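Local coordinates for HIAXHD3 (Humicola insolens, PDB 3ZXK), which probably removes arabinofuranose side chains from xylan as a family GH43 arabinofuranosidase, the scaffold for engineering endo-xylanase activity, at residues 263-275 / 464-476. Residues are numbered along the deposited sequence; the frame is centred on the assembly and turned at random. Where two conformers were deposited one is given.
Sequences VAFMDAYPGGRIP and DITPAFGTNTERT. With AHR (alpha-L-arabinofuranose), chain C.
Tyr269 lays CD2 over one face of the Phe469 ring, 3.6 Å above its plane and toward the rim; the side chains run side by side, their planes oblique at 51°. On the same side, past the rim, Asp267 CB lies 3.6 Å from Phe469 CE2. The contact joins two domains: the hairpin loop between strands 260-267 and 273-282 of the GH43 catalytic domain, a five-bladed beta-propeller in this family, meets a loop of the C-terminal concanavalin A-like beta-sandwich. Phe469 reaches the arabinofuranose pocket because its chi1 of -163° swings the ring opposite the backbone N, and CZ comes 3.8 Å from the sugar's O5. Asp267 takes O3 on OD1 and O5 on OD2, while Arg273 NH1 donates to O3 in its guanidinium plane; His248 also bonds the sugar. Cutting Phe469 back to an alanine is likely to leave a gap beside Asp267 CB and the sugar and strip Tyr269 of its neighbour. Between the two backbones, Ala468 N donates almost straight (172°) to Tyr269 O, in the carbonyl plane. Pro270, after a cis peptide bond, packs CG against Arg475 CG; the Arg475 guanidinium hydrogen-bonds Thr466 O through NE and Pro467 O through NH2, both in its plane. Ile465 CB presses on Gly271 CA at 3.6 Å, and one water bridges the domains, donating to Ala268 O and, at 2.7 Å, to Ile465 O.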
ATOM      1  N   VAL A 263     -15.761  -0.973  -5.630  1.00  4.64           N
ATOM      2  CA  VAL A 263     -14.503  -1.590  -5.182  1.00  4.62           C
ATOM      3  C   VAL A 263     -14.314  -1.099  -3.761  1.00  4.48           C
ATOM      4  O   VAL A 263     -14.054   0.078  -3.536  1.00  4.97           O
ATOM      5  CB  VAL A 263     -13.280  -1.182  -6.042  1.00  4.97           C
ATOM      6  CG1 VAL A 263     -12.050  -1.949  -5.598  1.00  5.17           C
ATOM      7  CG2 VAL A 263     -13.550  -1.471  -7.508  1.00  5.50           C
ATOM      8  N   ALA A 264     -14.467  -1.999  -2.803  1.00  4.56           N
ATOM      9  CA  ALA A 264     -14.325  -1.624  -1.377  1.00  4.05           C
ATOM     10  C   ALA A 264     -13.096  -2.322  -0.817  1.00  4.12           C
ATOM     11  O   ALA A 264     -12.427  -3.066  -1.550  1.00  4.50           O
ATOM     12  CB  ALA A 264     -15.574  -2.018  -0.572  1.00  4.65           C
ATOM     13  N   PHE A 265     -12.755  -2.123   0.458  1.00  4.55           N
ATOM     14  CA  PHE A 265     -11.765  -3.034   1.014  1.00  4.97           C
ATOM     15  C   PHE A 265     -12.232  -3.622   2.323  1.00  5.55           C
ATOM     16  O   PHE A 265     -13.171  -3.101   2.961  1.00  5.48           O
ATOM     17  CB  PHE A 265     -10.356  -2.383   1.169  1.00  6.10           C
ATOM     18  CG  PHE A 265     -10.363  -1.120   1.970  1.00  7.77           C
ATOM     19  CD1 PHE A 265     -10.321  -1.172   3.366  1.00  9.00           C
ATOM     20  CD2 PHE A 265     -10.415   0.125   1.331  1.00  8.28           C
ATOM     21  CE1 PHE A 265     -10.331   0.001   4.118  1.00 10.33           C
ATOM     22  CE2 PHE A 265     -10.408   1.285   2.074  1.00  9.71           C
ATOM     23  CZ  PHE A 265     -10.363   1.230   3.460  1.00 10.54           C
ATOM     24  N   MET A 266     -11.571  -4.721   2.698  1.00  5.27           N
ATOM     25  CA  MET A 266     -11.812  -5.476   3.926  0.57  5.96           C
ATOM     26  C   MET A 266     -10.675  -5.208   4.912  1.00  6.10           C
ATOM     27  O   MET A 266      -9.522  -5.046   4.479  1.00  7.19           O
ATOM     28  CB  MET A 266     -11.794  -6.981   3.619  0.57  6.57           C
ATOM     29  CG  MET A 266     -12.778  -7.455   2.559  0.57  7.46           C
ATOM     30  SD  MET A 266     -14.518  -7.236   3.009  0.57  9.36           S
ATOM     31  CE  MET A 266     -14.676  -8.212   4.510  0.57  7.61           C
ATOM     32  N   ASP A 267     -10.978  -5.252   6.211  1.00  6.03           N
ATOM     33  CA  ASP A 267      -9.961  -5.226   7.284  1.00  6.03           C
ATOM     34  C   ASP A 267      -9.355  -6.622   7.544  1.00  5.44           C
ATOM     35  O   ASP A 267      -9.554  -7.233   8.594  1.00  5.54           O
ATOM     36  CB  ASP A 267     -10.500  -4.576   8.576  1.00  7.11           C
ATOM     37  CG  ASP A 267     -10.751  -3.067   8.427  1.00  7.92           C
ATOM     38  OD1 ASP A 267     -10.000  -2.406   7.688  1.00 10.31           O
ATOM     39  OD2 ASP A 267     -11.709  -2.542   9.054  1.00  8.76           O
ATOM     40  N   ALA A 268      -8.609  -7.127   6.568  1.00  5.29           N
ATOM     41  CA  ALA A 268      -8.109  -8.493   6.593  1.00  5.87           C
ATOM     42  C   ALA A 268      -6.782  -8.625   7.347  1.00  5.38           C
ATOM     43  O   ALA A 268      -5.853  -9.279   6.863  1.00  5.81           O
ATOM     44  CB  ALA A 268      -7.976  -9.000   5.161  1.00  6.10           C
ATOM     45  N   TYR A 269      -6.701  -8.014   8.539  1.00  5.13           N
ATOM     46  CA  TYR A 269      -5.550  -8.153   9.424  1.00  5.38           C
ATOM     47  C   TYR A 269      -5.425  -9.629   9.823  1.00  5.46           C
ATOM     48  O   TYR A 269      -6.452 -10.312   9.995  1.00  5.75           O
ATOM     49  CB  TYR A 269      -5.711  -7.237  10.628  1.00  5.49           C
ATOM     50  CG  TYR A 269      -5.655  -5.794  10.187  1.00  5.31           C
ATOM     51  CD1 TYR A 269      -4.457  -5.236   9.756  1.00  5.48           C
ATOM     52  CD2 TYR A 269      -6.805  -5.004  10.122  1.00  5.37           C
ATOM     53  CE1 TYR A 269      -4.399  -3.923   9.300  1.00  5.33           C
ATOM     54  CE2 TYR A 269      -6.744  -3.693   9.675  1.00  6.11           C
ATOM     55  CZ  TYR A 269      -5.529  -3.155   9.268  1.00  5.18           C
ATOM     56  OH  TYR A 269      -5.470  -1.840   8.817  1.00  6.41           O
ATOM     57  N   PRO A 270      -4.181 -10.155   9.926  1.00  5.30           N
ATOM     58  CA  PRO A 270      -2.904  -9.424   9.945  1.00  5.36           C
ATOM     59  C   PRO A 270      -2.278  -9.103   8.584  1.00  6.03           C
ATOM     60  O   PRO A 270      -1.209  -8.514   8.532  1.00  7.05           O
ATOM     61  CB  PRO A 270      -1.992 -10.353  10.753  1.00  5.95           C
ATOM     62  CG  PRO A 270      -2.472 -11.711  10.350  1.00  6.15           C
ATOM     63  CD  PRO A 270      -3.992 -11.559  10.341  1.00  5.74           C
ATOM     64  N   GLY A 271      -2.937  -9.468   7.494  1.00  6.13           N
ATOM     65  CA  GLY A 271      -2.414  -9.175   6.173  1.00  6.55           C
ATOM     66  C   GLY A 271      -2.523  -7.723   5.735  1.00  6.33           C
ATOM     67  O   GLY A 271      -1.722  -7.267   4.923  1.00  7.49           O
ATOM     68  N   GLY A 272      -3.526  -7.015   6.239  1.00  6.12           N
ATOM     69  CA  GLY A 272      -3.806  -5.645   5.801  1.00  5.87           C
ATOM     70  C   GLY A 272      -5.175  -5.499   5.167  1.00  5.01           C
ATOM     71  O   GLY A 272      -6.062  -6.304   5.411  1.00  5.65           O
ATOM     72  N   ARG A 273      -5.343  -4.446   4.387  1.00  4.93           N
ATOM     73  CA  ARG A 273      -6.642  -4.061   3.867  1.00  5.09           C
ATOM     74  C   ARG A 273      -6.651  -4.306   2.376  1.00  4.81           C
ATOM     75  O   ARG A 273      -5.837  -3.740   1.643  1.00  4.90           O
ATOM     76  CB  ARG A 273      -6.956  -2.616   4.245  1.00  4.95           C
ATOM     77  CG  ARG A 273      -7.161  -2.560   5.753  1.00  6.05           C
ATOM     78  CD  ARG A 273      -7.383  -1.181   6.325  1.00  6.16           C
ATOM     79  NE  ARG A 273      -6.253  -0.284   6.163  1.00  6.22           N
ATOM     80  CZ  ARG A 273      -6.317   1.028   6.390  1.00  7.21           C
ATOM     81  NH1 ARG A 273      -7.476   1.586   6.796  1.00  9.02           N
ATOM     82  NH2 ARG A 273      -5.227   1.786   6.212  1.00  7.99           N
ATOM     83  N   ILE A 274      -7.553  -5.190   1.952  1.00  4.45           N
ATOM     84  CA  ILE A 274      -7.509  -5.776   0.626  1.00  4.76           C
ATOM     85  C   ILE A 274      -8.812  -5.543  -0.145  1.00  4.36           C
ATOM     86  O   ILE A 274      -9.891  -5.517   0.434  1.00  4.52           O
ATOM     87  CB  ILE A 274      -7.121  -7.289   0.703  1.00  5.46           C
ATOM     88  CG1 ILE A 274      -8.257  -8.133   1.305  1.00  5.98           C
ATOM     89  CG2 ILE A 274      -5.803  -7.456   1.480  1.00  5.88           C
ATOM     90  CD1 ILE A 274      -7.895  -9.601   1.453  1.00  6.34           C
ATOM     91  N   PRO A 275      -8.718  -5.387  -1.473  1.00  4.60           N
ATOM     92  CA  PRO A 275      -9.908  -4.999  -2.222  1.00  4.49           C
ATOM     93  C   PRO A 275     -10.850  -6.143  -2.601  1.00  4.65           C
ATOM     94  O   PRO A 275     -10.401  -7.252  -2.927  1.00  4.90           O
ATOM     95  CB  PRO A 275      -9.335  -4.382  -3.512  1.00  4.40           C
ATOM     96  CG  PRO A 275      -8.004  -5.047  -3.691  1.00  4.73           C
ATOM     97  CD  PRO A 275      -7.483  -5.291  -2.288  1.00  4.53           C
ATOM     98  N   ASP A 464       1.861 -16.572   7.688  1.00  7.11           N
ATOM     99  CA  ASP A 464       0.441 -16.852   7.548  1.00  6.90           C
ATOM    100  C   ASP A 464      -0.313 -15.565   7.842  1.00  6.76           C
ATOM    101  O   ASP A 464      -0.250 -15.045   8.979  1.00  7.19           O
ATOM    102  CB  ASP A 464       0.034 -17.955   8.541  1.00  7.37           C
ATOM    103  CG  ASP A 464      -1.445 -18.344   8.424  1.00  8.45           C
ATOM    104  OD1 ASP A 464      -2.110 -17.831   7.515  1.00 10.22           O
ATOM    105  OD2 ASP A 464      -1.943 -19.149   9.234  1.00 11.41           O
ATOM    106  N   ILE A 465      -0.976 -15.014   6.829  1.00  6.32           N
ATOM    107  CA  ILE A 465      -1.785 -13.806   7.004  1.00  5.76           C
ATOM    108  C   ILE A 465      -3.272 -14.103   6.858  1.00  6.11           C
ATOM    109  O   ILE A 465      -4.071 -13.196   6.585  1.00  6.49           O
ATOM    110  CB  ILE A 465      -1.336 -12.595   6.128  1.00  5.30           C
ATOM    111  CG1 ILE A 465      -1.270 -12.933   4.623  1.00  5.09           C
ATOM    112  CG2 ILE A 465       0.015 -12.096   6.638  1.00  5.31           C
ATOM    113  CD1 ILE A 465      -1.243 -11.724   3.695  1.00  6.60           C
ATOM    114  N   THR A 466      -3.660 -15.361   7.037  1.00  6.38           N
ATOM    115  CA  THR A 466      -5.094 -15.691   7.004  1.00  6.38           C
ATOM    116  C   THR A 466      -5.842 -14.750   7.965  1.00  6.07           C
ATOM    117  O   THR A 466      -5.422 -14.612   9.108  1.00  6.19           O
ATOM    118  CB  THR A 466      -5.328 -17.154   7.440  1.00  7.43           C
ATOM    119  OG1 THR A 466      -4.570 -18.028   6.590  1.00  8.47           O
ATOM    120  CG2 THR A 466      -6.814 -17.527   7.344  1.00  7.09           C
ATOM    121  N   PRO A 467      -6.898 -14.051   7.505  1.00  5.93           N
ATOM    122  CA  PRO A 467      -7.536 -13.037   8.347  1.00  5.80           C
ATOM    123  C   PRO A 467      -7.941 -13.576   9.723  1.00  5.93           C
ATOM    124  O   PRO A 467      -8.438 -14.702   9.863  1.00  6.45           O
ATOM    125  CB  PRO A 467      -8.736 -12.587   7.509  1.00  5.98           C
ATOM    126  CG  PRO A 467      -8.248 -12.756   6.116  1.00  6.84           C
ATOM    127  CD  PRO A 467      -7.449 -14.025   6.137  1.00  6.57           C
ATOM    128  N   ALA A 468      -7.703 -12.749  10.729  1.00  5.33           N
ATOM    129  CA  ALA A 468      -8.033 -13.131  12.116  1.00  5.83           C
ATOM    130  C   ALA A 468      -8.599 -11.930  12.854  1.00  6.40           C
ATOM    131  O   ALA A 468      -8.652 -11.924  14.073  1.00  6.70           O
ATOM    132  CB  ALA A 468      -6.816 -13.709  12.836  1.00  6.00           C
ATOM    133  N   PHE A 469      -9.067 -10.934  12.100  1.00  6.87           N
ATOM    134  CA  PHE A 469      -9.525  -9.690  12.702  1.00  7.23           C
ATOM    135  C   PHE A 469     -10.798  -9.952  13.497  1.00  8.34           C
ATOM    136  O   PHE A 469     -11.722 -10.610  13.023  1.00  8.89           O
ATOM    137  CB  PHE A 469      -9.801  -8.674  11.589  1.00  7.39           C
ATOM    138  CG  PHE A 469      -9.886  -7.248  12.051  1.00  7.92           C
ATOM    139  CD1 PHE A 469      -8.838  -6.652  12.775  1.00  8.81           C
ATOM    140  CD2 PHE A 469     -10.975  -6.479  11.696  1.00  7.96           C
ATOM    141  CE1 PHE A 469      -8.909  -5.313  13.155  1.00  9.90           C
ATOM    142  CE2 PHE A 469     -11.054  -5.147  12.066  1.00  9.05           C
ATOM    143  CZ  PHE A 469     -10.021  -4.560  12.793  1.00  9.83           C
ATOM    144  N   GLY A 470     -10.822  -9.440  14.722  1.00  9.14           N
ATOM    145  CA  GLY A 470     -11.983  -9.611  15.608  1.00 10.19           C
ATOM    146  C   GLY A 470     -12.023 -10.961  16.333  1.00 10.41           C
ATOM    147  O   GLY A 470     -12.931 -11.206  17.126  1.00 12.09           O
ATOM    148  N   THR A 471     -11.077 -11.847  16.032  1.00 10.34           N
ATOM    149  CA  THR A 471     -10.976 -13.142  16.728  1.00 10.10           C
ATOM    150  C   THR A 471     -10.000 -13.088  17.896  1.00 10.73           C
ATOM    151  O   THR A 471      -9.320 -12.075  18.098  1.00 11.90           O
ATOM    152  CB  THR A 471     -10.534 -14.283  15.783  1.00  9.29           C
ATOM    153  OG1 THR A 471      -9.113 -14.228  15.566  1.00  9.28           O
ATOM    154  CG2 THR A 471     -11.301 -14.212  14.440  1.00 10.48           C
ATOM    155  N   ASN A 472      -9.912 -14.198  18.636  1.00 10.95           N
ATOM    156  CA  ASN A 472      -8.950 -14.339  19.718  1.00 13.10           C
ATOM    157  C   ASN A 472      -7.764 -15.193  19.278  1.00 12.87           C
ATOM    158  O   ASN A 472      -7.082 -15.774  20.110  1.00 16.44           O
ATOM    159  CB  ASN A 472      -9.608 -14.961  20.959  1.00 13.45           C
ATOM    160  CG  ASN A 472     -10.619 -14.042  21.630  1.00 15.14           C
ATOM    161  OD1 ASN A 472     -10.743 -12.861  21.287  1.00 18.69           O
ATOM    162  ND2 ASN A 472     -11.345 -14.583  22.607  1.00 18.39           N
ATOM    163  N   THR A 473      -7.543 -15.306  17.972  1.00 11.95           N
ATOM    164  CA  THR A 473      -6.429 -16.119  17.454  1.00 12.80           C
ATOM    165  C   THR A 473      -5.387 -15.274  16.729  1.00 11.11           C
ATOM    166  O   THR A 473      -5.737 -14.496  15.825  1.00 11.25           O
ATOM    167  CB  THR A 473      -6.924 -17.187  16.466  1.00 14.52           C
ATOM    168  OG1 THR A 473      -7.871 -18.047  17.118  1.00 17.65           O
ATOM    169  CG2 THR A 473      -5.759 -18.053  15.953  1.00 16.50           C
ATOM    170  N   GLU A 474      -4.112 -15.455  17.078  1.00 10.59           N
ATOM    171  CA  GLU A 474      -3.015 -14.786  16.372  1.00  9.63           C
ATOM    172  C   GLU A 474      -2.337 -15.788  15.451  1.00  9.04           C
ATOM    173  O   GLU A 474      -2.042 -16.907  15.853  1.00 11.49           O
ATOM    174  CB  GLU A 474      -2.003 -14.174  17.357  1.00 10.46           C
ATOM    175  CG  GLU A 474      -2.562 -12.984  18.112  1.00 11.83           C
ATOM    176  CD  GLU A 474      -1.552 -12.294  19.015  1.00 14.34           C
ATOM    177  OE1 GLU A 474      -0.511 -12.897  19.346  1.00 14.25           O
ATOM    178  OE2 GLU A 474      -1.799 -11.133  19.414  1.00 16.09           O
ATOM    179  N   ARG A 475      -2.125 -15.396  14.206  1.00  7.45           N
ATOM    180  CA  ARG A 475      -1.424 -16.238  13.257  1.00  7.30           C
ATOM    181  C   ARG A 475       0.066 -16.272  13.578  1.00  6.98           C
ATOM    182  O   ARG A 475       0.592 -15.440  14.331  1.00  6.95           O
ATOM    183  CB  ARG A 475      -1.594 -15.674  11.847  1.00  7.22           C
ATOM    184  CG  ARG A 475      -3.024 -15.496  11.376  1.00  7.65           C
ATOM    185  CD  ARG A 475      -3.798 -16.809  11.418  1.00  8.79           C
ATOM    186  NE  ARG A 475      -5.209 -16.600  11.094  1.00  8.77           N
ATOM    187  CZ  ARG A 475      -6.198 -17.408  11.461  1.00 10.28           C
ATOM    188  NH1 ARG A 475      -5.951 -18.504  12.180  1.00 12.72           N
ATOM    189  NH2 ARG A 475      -7.442 -17.104  11.134  1.00 11.91           N
ATOM    190  N   THR A 476       0.758 -17.244  13.002  1.00  7.03           N
ATOM    191  CA  THR A 476       2.188 -17.333  13.257  1.00  7.87           C
ATOM    192  C   THR A 476       3.004 -17.409  11.966  1.00  8.22           C
ATOM    193  O   THR A 476       2.520 -17.832  10.891  1.00  9.10           O
ATOM    194  CB  THR A 476       2.543 -18.549  14.137  1.00  9.09           C
ATOM    195  OG1 THR A 476       2.153 -19.740  13.449  1.00 12.46           O
ATOM    196  CG2 THR A 476       1.845 -18.486  15.498  1.00 10.29           C
TER
HETATM  197  O5  AHR C   3     -11.133  -1.228  11.326  1.00 12.55           O
HETATM  198  C5  AHR C   3      -9.807  -0.737  11.045  1.00 13.07           C
HETATM  199  C4  AHR C   3      -9.829   0.615  10.325  1.00 14.68           C
HETATM  200  O4  AHR C   3     -10.502   1.593  11.114  1.00 15.54           O
HETATM  201  C3  AHR C   3     -10.588   0.686   9.004  1.00 12.47           C
HETATM  202  O3  AHR C   3      -9.834   0.207   7.901  1.00 12.69           O
HETATM  203  C2  AHR C   3     -10.878   2.151   8.819  1.00 15.72           C
HETATM  204  O2  AHR C   3     -12.144   2.370   8.166  1.00 15.79           O
HETATM  205  C1  AHR C   3     -10.943   2.653  10.247  1.00 17.61           C
HETATM  206  O   HOH W   1      -4.935 -11.114   5.025  1.00  6.84           O